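Long-range contacts in aminotransferase (Bacillus subtilis, PDB 6L1O), which catalyses PLP-dependent amino-group transfer as a class I aminotransferase, encoded in the operon for biosynthesis of the dipeptide antibiotic bacilysin: residues Tyr209-Lys217 with Thr291-Ile302; Tyr83-Ile91 with Pro218-Lys228. All blocks are in the same frame, centred on the assembly; numbering follows the deposited sequence.

Contact 1 (Tyr209-Lys217 with Thr291-Ile302); sequences YGAFEFDQK and TESLKRIYKERI. With PLP (pyridoxal-5'-phosphate), chain E.
F212 and Y298 form the aromatic centre of this contact. The edge of Y298 points toward the face of F212, a T-shaped pair with centroids 5.5 Å apart and planes at 74°. L294 CD2 comes to the rim of the F212 ring, 3.8 Å from F212 CZ. A211 CB lies over the centre of one face of the same ring and also touches T291, with A211 CB 3.6 Å from T291 CG2.

F214 is the second aromatic side chain of the contact. I302 CD1 meets its far end, 3.6 Å from F214 CZ. The aliphatic part of K295 runs past it, with K295 CG 3.7 Å from F214 CD1. K299 lies over one face of F214. Its ammonium pairs instead with D303, and any cation-pi attraction is long and weak.

K295 makes the polar link. Its chain starts anti to the backbone N and bends at chi3 (95°). The bend brings NZ to the carbonyl of E213, with K295 NZ to E213 O at 2.9 Å. The donor is tilted 32° from the carbonyl plane. E292 adds only a long salt bridge to the same NZ.

Behind this layer, a type I turn from Y209 to F212 sets the direction of the chain. Y209 turns the other way, and its OH is 2.6 Å from PLP O3, a phenol–cofactor bond characteristic of class I aminotransferases. Y325 OH is a further partner of that hydroxyl.

The loop follows strand 202-206 of the central sheet and packs on helix 289-313. A211 and T291 also touch T240 on helix 237-240. Backbone bonds from F212 to T323 and from F214 to K321 tie the loop to the chain leading into strand 325-329.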
loop_
_atom_site.group_PDB
_atom_site.type_symbol
_atom_site.label_atom_id
_atom_site.label_comp_id
_atom_site.label_asym_id
_atom_site.label_seq_id
_atom_site.Cartn_x
_atom_site.Cartn_y
_atom_site.Cartn_z
ATOM N N TYR B 209 9.461 -6.145 -17.084
ATOM C CA TYR B 209 9.869 -7.318 -17.859
ATOM C C TYR B 209 11.363 -7.277 -18.141
ATOM O O TYR B 209 11.882 -7.949 -19.084
ATOM C CB TYR B 209 9.012 -7.450 -19.157
ATOM C CG TYR B 209 7.560 -7.572 -18.866
ATOM C CD1 TYR B 209 6.980 -8.833 -18.546
ATOM C CD2 TYR B 209 6.725 -6.455 -18.803
ATOM C CE1 TYR B 209 5.667 -8.932 -18.216
ATOM C CE2 TYR B 209 5.403 -6.568 -18.479
ATOM C CZ TYR B 209 4.876 -7.810 -18.181
ATOM O OH TYR B 209 3.588 -7.950 -17.827
ATOM N N GLY B 210 12.093 -6.545 -17.300
ATOM C CA GLY B 210 13.522 -6.371 -17.426
ATOM C C GLY B 210 14.373 -7.609 -17.391
ATOM O O GLY B 210 15.552 -7.532 -17.724
ATOM N N ALA B 211 13.813 -8.737 -16.971
ATOM C CA ALA B 211 14.526 -10.014 -16.994
ATOM C C ALA B 211 14.327 -10.712 -18.363
ATOM O O ALA B 211 15.025 -11.647 -18.703
ATOM C CB ALA B 211 14.063 -10.918 -15.880
ATOM N N PHE B 212 13.391 -10.270 -19.166
ATOM C CA PHE B 212 12.947 -11.099 -20.290
ATOM C C PHE B 212 13.119 -10.456 -21.645
ATOM O O PHE B 212 12.157 -10.039 -22.242
ATOM C CB PHE B 212 11.494 -11.504 -20.075
ATOM C CG PHE B 212 11.261 -12.191 -18.766
ATOM C CD1 PHE B 212 11.759 -13.487 -18.564
ATOM C CD2 PHE B 212 10.597 -11.563 -17.723
ATOM C CE1 PHE B 212 11.547 -14.158 -17.385
ATOM C CE2 PHE B 212 10.390 -12.237 -16.525
ATOM C CZ PHE B 212 10.889 -13.524 -16.345
ATOM N N GLU B 213 14.354 -10.387 -22.124
ATOM C CA GLU B 213 14.619 -10.089 -23.502
ATOM C C GLU B 213 15.448 -11.242 -24.044
ATOM O O GLU B 213 16.476 -11.589 -23.467
ATOM C CB GLU B 213 15.355 -8.774 -23.661
ATOM C CG GLU B 213 15.764 -8.479 -25.110
ATOM C CD GLU B 213 16.242 -7.042 -25.308
ATOM O OE1 GLU B 213 16.068 -6.199 -24.388
ATOM O OE2 GLU B 213 16.770 -6.728 -26.384
ATOM N N PHE B 214 14.984 -11.843 -25.137
ATOM C CA PHE B 214 15.485 -13.163 -25.561
ATOM C C PHE B 214 16.809 -13.179 -26.317
ATOM O O PHE B 214 17.617 -14.090 -26.090
ATOM C CB PHE B 214 14.418 -13.849 -26.366
ATOM C CG PHE B 214 13.157 -14.046 -25.605
ATOM C CD1 PHE B 214 13.136 -14.862 -24.470
ATOM C CD2 PHE B 214 11.976 -13.402 -25.996
ATOM C CE1 PHE B 214 11.964 -15.060 -23.756
ATOM C CE2 PHE B 214 10.816 -13.565 -25.271
ATOM C CZ PHE B 214 10.799 -14.417 -24.152
ATOM N N ASP B 215 17.029 -12.216 -27.202
ATOM C CA ASP B 215 18.281 -12.175 -28.029
ATOM C C ASP B 215 19.499 -11.593 -27.288
ATOM O O ASP B 215 20.627 -11.843 -27.679
ATOM C CB ASP B 215 18.074 -11.420 -29.351
ATOM N N GLN B 216 19.268 -10.842 -26.203
ATOM C CA GLN B 216 20.353 -10.240 -25.450
ATOM C C GLN B 216 19.914 -9.793 -24.064
ATOM O O GLN B 216 18.720 -9.759 -23.760
ATOM C CB GLN B 216 20.909 -9.054 -26.220
ATOM C CG GLN B 216 19.852 -8.160 -26.855
ATOM C CD GLN B 216 20.408 -7.380 -28.048
ATOM O OE1 GLN B 216 19.792 -7.317 -29.106
ATOM N NE2 GLN B 216 21.589 -6.814 -27.887
ATOM N N LYS B 217 20.898 -9.443 -23.239
ATOM C CA LYS B 217 20.650 -8.836 -21.934
ATOM C C LYS B 217 19.872 -7.513 -22.117
ATOM O O LYS B 217 20.245 -6.682 -22.950
ATOM C CB LYS B 217 21.973 -8.571 -21.213
ATOM N N THR B 291 16.480 -17.365 -13.112
ATOM C CA THR B 291 15.742 -16.434 -13.944
ATOM C C THR B 291 16.046 -16.752 -15.428
ATOM O O THR B 291 15.166 -16.690 -16.222
ATOM C CB THR B 291 16.112 -14.975 -13.603
ATOM O OG1 THR B 291 15.997 -14.765 -12.181
ATOM C CG2 THR B 291 15.230 -13.979 -14.291
ATOM N N GLU B 292 17.288 -17.123 -15.765
ATOM C CA GLU B 292 17.606 -17.497 -17.132
ATOM C C GLU B 292 16.815 -18.750 -17.531
ATOM O O GLU B 292 16.309 -18.840 -18.665
ATOM C CB GLU B 292 19.111 -17.727 -17.333
ATOM C CG GLU B 292 20.002 -16.503 -17.154
ATOM C CD GLU B 292 19.940 -15.587 -18.366
ATOM O OE1 GLU B 292 20.346 -16.033 -19.449
ATOM O OE2 GLU B 292 19.454 -14.448 -18.268
ATOM N N SER B 293 16.705 -19.705 -16.611
ATOM C CA SER B 293 15.925 -20.895 -16.820
ATOM C C SER B 293 14.436 -20.576 -17.094
ATOM O O SER B 293 13.806 -21.171 -18.003
ATOM C CB SER B 293 16.028 -21.817 -15.622
ATOM O OG SER B 293 15.436 -23.063 -15.883
ATOM N N LEU B 294 13.879 -19.620 -16.343
ATOM C CA LEU B 294 12.568 -19.157 -16.522
ATOM C C LEU B 294 12.361 -18.471 -17.885
ATOM O O LEU B 294 11.371 -18.729 -18.563
ATOM C CB LEU B 294 12.169 -18.202 -15.387
ATOM C CG LEU B 294 10.782 -17.658 -15.412
ATOM C CD1 LEU B 294 9.708 -18.736 -15.437
ATOM C CD2 LEU B 294 10.612 -16.719 -14.219
ATOM N N LYS B 295 13.286 -17.615 -18.257
ATOM C CA LYS B 295 13.319 -17.093 -19.602
ATOM C C LYS B 295 13.283 -18.169 -20.736
ATOM O O LYS B 295 12.629 -17.974 -21.775
ATOM C CB LYS B 295 14.571 -16.236 -19.767
ATOM C CG LYS B 295 14.643 -15.585 -21.156
ATOM C CD LYS B 295 15.542 -14.375 -21.113
ATOM C CE LYS B 295 16.969 -14.721 -21.531
ATOM N NZ LYS B 295 17.743 -13.471 -21.734
ATOM N N ARG B 296 13.972 -19.293 -20.530
ATOM C CA ARG B 296 14.018 -20.340 -21.530
ATOM C C ARG B 296 12.689 -21.070 -21.592
ATOM O O ARG B 296 12.278 -21.475 -22.674
ATOM C CB ARG B 296 15.159 -21.359 -21.286
ATOM C CG ARG B 296 16.580 -20.839 -21.395
ATOM C CD ARG B 296 17.587 -22.003 -21.458
ATOM N NE ARG B 296 17.745 -22.682 -20.153
ATOM C CZ ARG B 296 18.538 -22.244 -19.174
ATOM N NH1 ARG B 296 19.331 -21.187 -19.386
ATOM N NH2 ARG B 296 18.635 -22.897 -18.043
ATOM N N ILE B 297 12.000 -21.218 -20.464
ATOM C CA ILE B 297 10.635 -21.753 -20.436
ATOM C C ILE B 297 9.701 -20.897 -21.300
ATOM O O ILE B 297 8.923 -21.438 -22.126
ATOM C CB ILE B 297 10.070 -21.889 -19.036
ATOM C CG1 ILE B 297 10.811 -23.016 -18.273
ATOM C CG2 ILE B 297 8.572 -22.166 -19.038
ATOM C CD1 ILE B 297 10.628 -23.037 -16.777
ATOM N N TYR B 298 9.730 -19.570 -21.064
ATOM C CA TYR B 298 8.852 -18.697 -21.853
ATOM C C TYR B 298 9.191 -18.757 -23.329
ATOM O O TYR B 298 8.262 -18.820 -24.164
ATOM C CB TYR B 298 8.906 -17.253 -21.298
ATOM C CG TYR B 298 8.233 -17.127 -19.954
ATOM C CD1 TYR B 298 7.058 -17.808 -19.666
ATOM C CD2 TYR B 298 8.780 -16.329 -18.943
ATOM C CE1 TYR B 298 6.434 -17.674 -18.455
ATOM C CE2 TYR B 298 8.177 -16.196 -17.735
ATOM C CZ TYR B 298 7.011 -16.855 -17.471
ATOM O OH TYR B 298 6.365 -16.695 -16.263
ATOM N N LYS B 299 10.487 -18.743 -23.669
ATOM C CA LYS B 299 10.908 -18.803 -25.059
ATOM C C LYS B 299 10.434 -20.117 -25.748
ATOM O O LYS B 299 9.991 -20.106 -26.882
ATOM C CB LYS B 299 12.434 -18.624 -25.169
ATOM C CG LYS B 299 13.033 -18.701 -26.577
ATOM C CD LYS B 299 12.383 -17.706 -27.525
ATOM C CE LYS B 299 13.036 -17.742 -28.924
ATOM N NZ LYS B 299 12.092 -17.280 -29.971
ATOM N N GLU B 300 10.508 -21.225 -25.030
ATOM C CA GLU B 300 10.014 -22.479 -25.560
ATOM C C GLU B 300 8.514 -22.437 -25.812
ATOM O O GLU B 300 8.030 -22.964 -26.807
ATOM C CB GLU B 300 10.359 -23.603 -24.615
ATOM C CG GLU B 300 9.730 -24.956 -24.879
ATOM C CD GLU B 300 10.117 -25.567 -26.204
ATOM O OE1 GLU B 300 11.250 -25.293 -26.694
ATOM O OE2 GLU B 300 9.279 -26.345 -26.754
ATOM N N ARG B 301 7.760 -21.844 -24.907
ATOM C CA ARG B 301 6.308 -21.758 -25.046
ATOM C C ARG B 301 5.986 -20.892 -26.247
ATOM O O ARG B 301 5.140 -21.235 -27.029
ATOM C CB ARG B 301 5.644 -21.187 -23.775
ATOM C CG ARG B 301 5.643 -22.163 -22.624
ATOM C CD ARG B 301 5.131 -21.517 -21.358
ATOM N NE ARG B 301 5.158 -22.456 -20.228
ATOM C CZ ARG B 301 4.762 -22.156 -19.003
ATOM N NH1 ARG B 301 4.235 -20.953 -18.726
ATOM N NH2 ARG B 301 4.792 -23.072 -18.084
ATOM N N ILE B 302 6.692 -19.771 -26.383
ATOM C CA ILE B 302 6.538 -18.870 -27.506
ATOM C C ILE B 302 6.803 -19.578 -28.835
ATOM O O ILE B 302 5.982 -19.499 -29.767
ATOM C CB ILE B 302 7.465 -17.658 -27.378
ATOM C CG1 ILE B 302 6.912 -16.716 -26.303
ATOM C CG2 ILE B 302 7.611 -16.934 -28.718
ATOM C CD1 ILE B 302 7.952 -15.693 -25.854
HETATM N N1 PLP E . 4.105 -2.762 -15.415
HETATM C C2 PLP E . 3.631 -3.534 -16.411
HETATM C C2A PLP E . 3.532 -3.023 -17.818
HETATM C C3 PLP E . 3.096 -4.845 -16.124
HETATM O O3 PLP E . 2.565 -5.653 -17.048
HETATM C C4 PLP E . 3.222 -5.285 -14.781
HETATM C C4A PLP E . 2.340 -6.465 -14.460
HETATM C C5 PLP E . 3.760 -4.398 -13.758
HETATM C C6 PLP E . 4.222 -3.152 -14.153
HETATM C C5A PLP E . 3.983 -4.834 -12.341
HETATM O O4P PLP E . 2.871 -5.132 -11.615
HETATM P P PLP E . 3.002 -5.377 -10.003
HETATM O O1P PLP E . 2.012 -4.442 -9.407
HETATM O O2P PLP E . 4.430 -5.199 -9.533
HETATM O O3P PLP E . 2.607 -6.816 -9.828
#

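Contact 2 (Tyr83-Ile91 with Pro218-Lys228); sequences YKREYGVTI and PASFLEAEDAK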
loop_
_atom_site.group_PDB
_atom_site.type_symbol
_atom_site.label_atom_id
_atom_site.label_comp_id
_atom_site.label_asym_id
_atom_site.label_seq_id
_atom_site.Cartn_x
_atom_site.Cartn_y
_atom_site.Cartn_z
ATOM N N TYR B 83 21.573 -4.120 -9.186
ATOM C CA TYR B 83 21.663 -3.248 -10.341
ATOM C C TYR B 83 23.082 -3.186 -10.925
ATOM O O TYR B 83 23.262 -3.000 -12.117
ATOM C CB TYR B 83 21.131 -1.831 -10.035
ATOM C CG TYR B 83 19.777 -1.669 -10.675
ATOM C CD1 TYR B 83 19.625 -0.935 -11.832
ATOM C CD2 TYR B 83 18.669 -2.333 -10.174
ATOM C CE1 TYR B 83 18.411 -0.795 -12.442
ATOM C CE2 TYR B 83 17.418 -2.223 -10.812
ATOM C CZ TYR B 83 17.307 -1.449 -11.944
ATOM O OH TYR B 83 16.075 -1.340 -12.543
ATOM N N LYS B 84 24.059 -3.350 -10.063
ATOM C CA LYS B 84 25.445 -3.403 -10.484
ATOM C C LYS B 84 25.743 -4.718 -11.220
ATOM O O LYS B 84 26.295 -4.678 -12.323
ATOM C CB LYS B 84 26.368 -3.260 -9.293
ATOM C CG LYS B 84 27.815 -2.930 -9.657
ATOM C CD LYS B 84 27.856 -1.730 -10.638
ATOM C CE LYS B 84 29.127 -0.888 -10.514
ATOM N NZ LYS B 84 30.375 -1.713 -10.408
ATOM N N ARG B 85 25.300 -5.843 -10.665
ATOM C CA ARG B 85 25.547 -7.170 -11.234
ATOM C C ARG B 85 24.820 -7.343 -12.553
ATOM O O ARG B 85 25.384 -7.877 -13.503
ATOM C CB ARG B 85 25.114 -8.252 -10.250
ATOM C CG ARG B 85 25.354 -9.698 -10.707
ATOM C CD ARG B 85 24.643 -10.747 -9.881
ATOM N NE ARG B 85 23.205 -10.851 -10.157
ATOM C CZ ARG B 85 22.334 -11.532 -9.422
ATOM N NH1 ARG B 85 22.712 -12.240 -8.357
ATOM N NH2 ARG B 85 21.059 -11.564 -9.778
ATOM N N GLU B 86 23.569 -6.877 -12.635
ATOM C CA GLU B 86 22.735 -7.149 -13.768
ATOM C C GLU B 86 22.922 -6.167 -14.889
ATOM O O GLU B 86 22.878 -6.550 -16.040
ATOM C CB GLU B 86 21.226 -7.199 -13.385
ATOM C CG GLU B 86 20.845 -8.414 -12.560
ATOM C CD GLU B 86 21.230 -9.742 -13.221
ATOM O OE1 GLU B 86 20.906 -9.930 -14.399
ATOM O OE2 GLU B 86 21.822 -10.607 -12.555
ATOM N N TYR B 87 23.083 -4.896 -14.557
ATOM C CA TYR B 87 23.069 -3.808 -15.557
ATOM C C TYR B 87 24.278 -2.929 -15.576
ATOM O O TYR B 87 24.382 -2.011 -16.390
ATOM C CB TYR B 87 21.825 -2.961 -15.312
ATOM C CG TYR B 87 20.570 -3.771 -15.305
ATOM C CD1 TYR B 87 20.159 -4.459 -16.429
ATOM C CD2 TYR B 87 19.795 -3.887 -14.139
ATOM C CE1 TYR B 87 18.967 -5.245 -16.410
ATOM C CE2 TYR B 87 18.629 -4.634 -14.129
ATOM C CZ TYR B 87 18.221 -5.314 -15.240
ATOM O OH TYR B 87 17.051 -6.047 -15.181
ATOM N N GLY B 88 25.199 -3.167 -14.668
ATOM C CA GLY B 88 26.393 -2.345 -14.609
ATOM C C GLY B 88 26.152 -0.951 -14.068
ATOM O O GLY B 88 26.972 -0.047 -14.282
ATOM N N VAL B 89 25.041 -0.765 -13.360
ATOM C CA VAL B 89 24.594 0.585 -12.929
ATOM C C VAL B 89 24.921 0.823 -11.458
ATOM O O VAL B 89 24.587 -0.008 -10.588
ATOM C CB VAL B 89 23.084 0.752 -13.154
ATOM C CG1 VAL B 89 22.550 2.094 -12.599
ATOM C CG2 VAL B 89 22.783 0.638 -14.634
ATOM N N THR B 90 25.543 1.967 -11.185
ATOM C CA THR B 90 25.863 2.383 -9.844
ATOM C C THR B 90 24.694 3.103 -9.195
ATOM O O THR B 90 24.267 4.148 -9.678
ATOM C CB THR B 90 27.094 3.339 -9.817
ATOM O OG1 THR B 90 28.255 2.609 -10.187
ATOM C CG2 THR B 90 27.310 3.869 -8.380
ATOM N N ILE B 91 24.231 2.553 -8.077
ATOM C CA ILE B 91 23.103 3.118 -7.315
ATOM C C ILE B 91 23.540 3.361 -5.872
ATOM O O ILE B 91 24.072 2.463 -5.242
ATOM C CB ILE B 91 21.890 2.150 -7.315
ATOM C CG1 ILE B 91 21.330 1.919 -8.730
ATOM C CG2 ILE B 91 20.808 2.651 -6.387
ATOM C CD1 ILE B 91 20.746 3.126 -9.411
ATOM N N PRO B 218 18.782 -7.318 -21.371
ATOM C CA PRO B 218 18.041 -6.055 -21.521
ATOM C C PRO B 218 18.847 -4.933 -20.900
ATOM O O PRO B 218 19.574 -5.188 -19.926
ATOM C CB PRO B 218 16.744 -6.306 -20.717
ATOM C CG PRO B 218 16.696 -7.785 -20.510
ATOM C CD PRO B 218 18.103 -8.226 -20.419
ATOM N N ALA B 219 18.807 -3.759 -21.520
ATOM C CA ALA B 219 19.389 -2.550 -20.952
ATOM C C ALA B 219 18.395 -1.878 -19.984
ATOM O O ALA B 219 17.198 -1.776 -20.290
ATOM C CB ALA B 219 19.796 -1.591 -22.053
ATOM N N SER B 220 18.889 -1.454 -18.827
ATOM C CA SER B 220 18.149 -0.567 -17.935
ATOM C C SER B 220 18.172 0.870 -18.506
ATOM O O SER B 220 19.188 1.342 -19.046
ATOM C CB SER B 220 18.752 -0.591 -16.537
ATOM O OG SER B 220 18.433 0.616 -15.789
ATOM N N PHE B 221 17.070 1.584 -18.358
ATOM C CA PHE B 221 17.028 3.028 -18.624
ATOM C C PHE B 221 18.205 3.756 -17.952
ATOM O O PHE B 221 18.806 4.707 -18.513
ATOM C CB PHE B 221 15.664 3.577 -18.141
ATOM C CG PHE B 221 15.567 5.082 -18.076
ATOM C CD1 PHE B 221 15.731 5.866 -19.207
ATOM C CD2 PHE B 221 15.279 5.718 -16.866
ATOM C CE1 PHE B 221 15.646 7.255 -19.136
ATOM C CE2 PHE B 221 15.171 7.093 -16.787
ATOM C CZ PHE B 221 15.390 7.862 -17.924
ATOM N N LEU B 222 18.562 3.313 -16.758
ATOM C CA LEU B 222 19.598 3.967 -15.983
ATOM C C LEU B 222 21.015 3.781 -16.527
ATOM O O LEU B 222 21.943 4.323 -15.981
ATOM C CB LEU B 222 19.539 3.532 -14.517
ATOM C CG LEU B 222 18.223 3.861 -13.790
ATOM C CD1 LEU B 222 18.368 3.372 -12.372
ATOM C CD2 LEU B 222 17.915 5.358 -13.800
ATOM N N GLU B 223 21.173 2.971 -17.572
ATOM C CA GLU B 223 22.401 2.933 -18.344
ATOM C C GLU B 223 22.637 4.185 -19.202
ATOM O O GLU B 223 23.756 4.536 -19.483
ATOM C CB GLU B 223 22.455 1.670 -19.203
ATOM C CG GLU B 223 22.765 0.437 -18.356
ATOM C CD GLU B 223 22.730 -0.858 -19.149
ATOM O OE1 GLU B 223 23.420 -0.901 -20.195
ATOM O OE2 GLU B 223 22.026 -1.829 -18.727
ATOM N N ALA B 224 21.574 4.872 -19.592
ATOM C CA ALA B 224 21.690 6.071 -20.404
ATOM C C ALA B 224 22.272 7.244 -19.631
ATOM O O ALA B 224 21.971 7.424 -18.459
ATOM C CB ALA B 224 20.334 6.450 -20.945
ATOM N N GLU B 225 23.142 8.019 -20.287
ATOM C CA GLU B 225 23.627 9.288 -19.750
ATOM C C GLU B 225 22.433 10.203 -19.473
ATOM O O GLU B 225 21.524 10.326 -20.297
ATOM C CB GLU B 225 24.576 9.981 -20.752
ATOM N N ASP B 226 22.441 10.831 -18.317
ATOM C CA ASP B 226 21.368 11.752 -17.883
ATOM C C ASP B 226 20.031 11.087 -17.488
ATOM O O ASP B 226 19.050 11.786 -17.233
ATOM C CB ASP B 226 21.103 12.854 -18.921
ATOM C CG ASP B 226 22.208 13.918 -18.934
ATOM O OD1 ASP B 226 22.766 14.248 -17.848
ATOM O OD2 ASP B 226 22.501 14.415 -20.034
ATOM N N ALA B 227 19.985 9.763 -17.437
ATOM C CA ALA B 227 18.751 9.081 -17.000
ATOM C C ALA B 227 18.462 9.430 -15.543
ATOM O O ALA B 227 17.323 9.730 -15.199
ATOM C CB ALA B 227 18.882 7.572 -17.177
ATOM N N LYS B 228 19.508 9.440 -14.711
ATOM C CA LYS B 228 19.377 9.718 -13.287
ATOM C C LYS B 228 19.048 11.173 -13.022
ATOM O O LYS B 228 18.560 11.501 -11.952
ATOM C CB LYS B 228 20.660 9.357 -12.512
ATOM C CG LYS B 228 20.522 8.245 -11.487
ATOM C CD LYS B 228 21.909 7.930 -10.915
ATOM C CE LYS B 228 21.951 6.549 -10.316
ATOM N NZ LYS B 228 23.277 6.334 -9.678
HETATM O O HOH W 1 21.200 -7.470 -18.150
#
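Y87 packs its ring against S220. S220 CB lies over one face, 4.2 Å from the ring centroid and 23° off the normal, a CH-pi contact. E86 CB covers the opposite face, so the ring is clasped between the two. P218 O sits at the ring edge, 3.6 Å from Y87 CE1.

The tight part continues with V89, Y83, I91 and L222. V89 stands with CG1 anti to the backbone N (chi1 175°), which places its two methyls on different neighbours. V89 CG1 meets L222 CB at 3.8 Å, and CG2 meets the aliphatic CG of E223. I91 CD1 reaches L222 CD1, also at 3.8 Å. The Y83 ring presents its edge to S220 OG. Strand 249-253 of the central sheet packs on this core, with V252 touching Y83, I91 and L222.

The outer side is looser. A water donates to E86 O and, weakly, to P218 O, bridging the two backbones. At the other end the extended chain of K228 crosses I91 and approaches T90 O. The modelled K228 NZ to T90 O distance of 2.4 Å is very short, so its detail is doubtful. E96 gives this ammonium a salt bridge.

S220 leads into the 3-10 segment 221-223. Its OG accepts from L222 N at 2.9 Å, an ST turn, and E223 OE2 accepts from S220 N.

The chemistry is divided. E233 collects the hydroxyls of Y83 and S220 and the amide of F221: three donors on one carboxylate, consistent with an ionised E233 that links both segments. At the margin Y87 O and E223 OE2 lie 3.3 Å apart as two acceptors with no bond between them. The joint thus probably rests mainly on apolar packing and the shared E233.

How the contacts relate
From the N terminus, the chain first leaves helix 73-87 through 83-91. It then builds much of the central sheet before 209-217, which runs directly into 218-228. Contact 2 closes its loop there. Contact 1 closes later, when helix 289-313 returns to 209-217. The two loops therefore cross, because their segments alternate. Since 209-217 and 218-228 are continuous, one stretch of chain after strand 202-206 packs first on helix 289-313 and then on the end of helix 73-87. The contacts touch around G210: its O packs on P218 and makes a weak hydrogen bond with Y87 OH. Contact 1 also reaches the cofactor, through Y209.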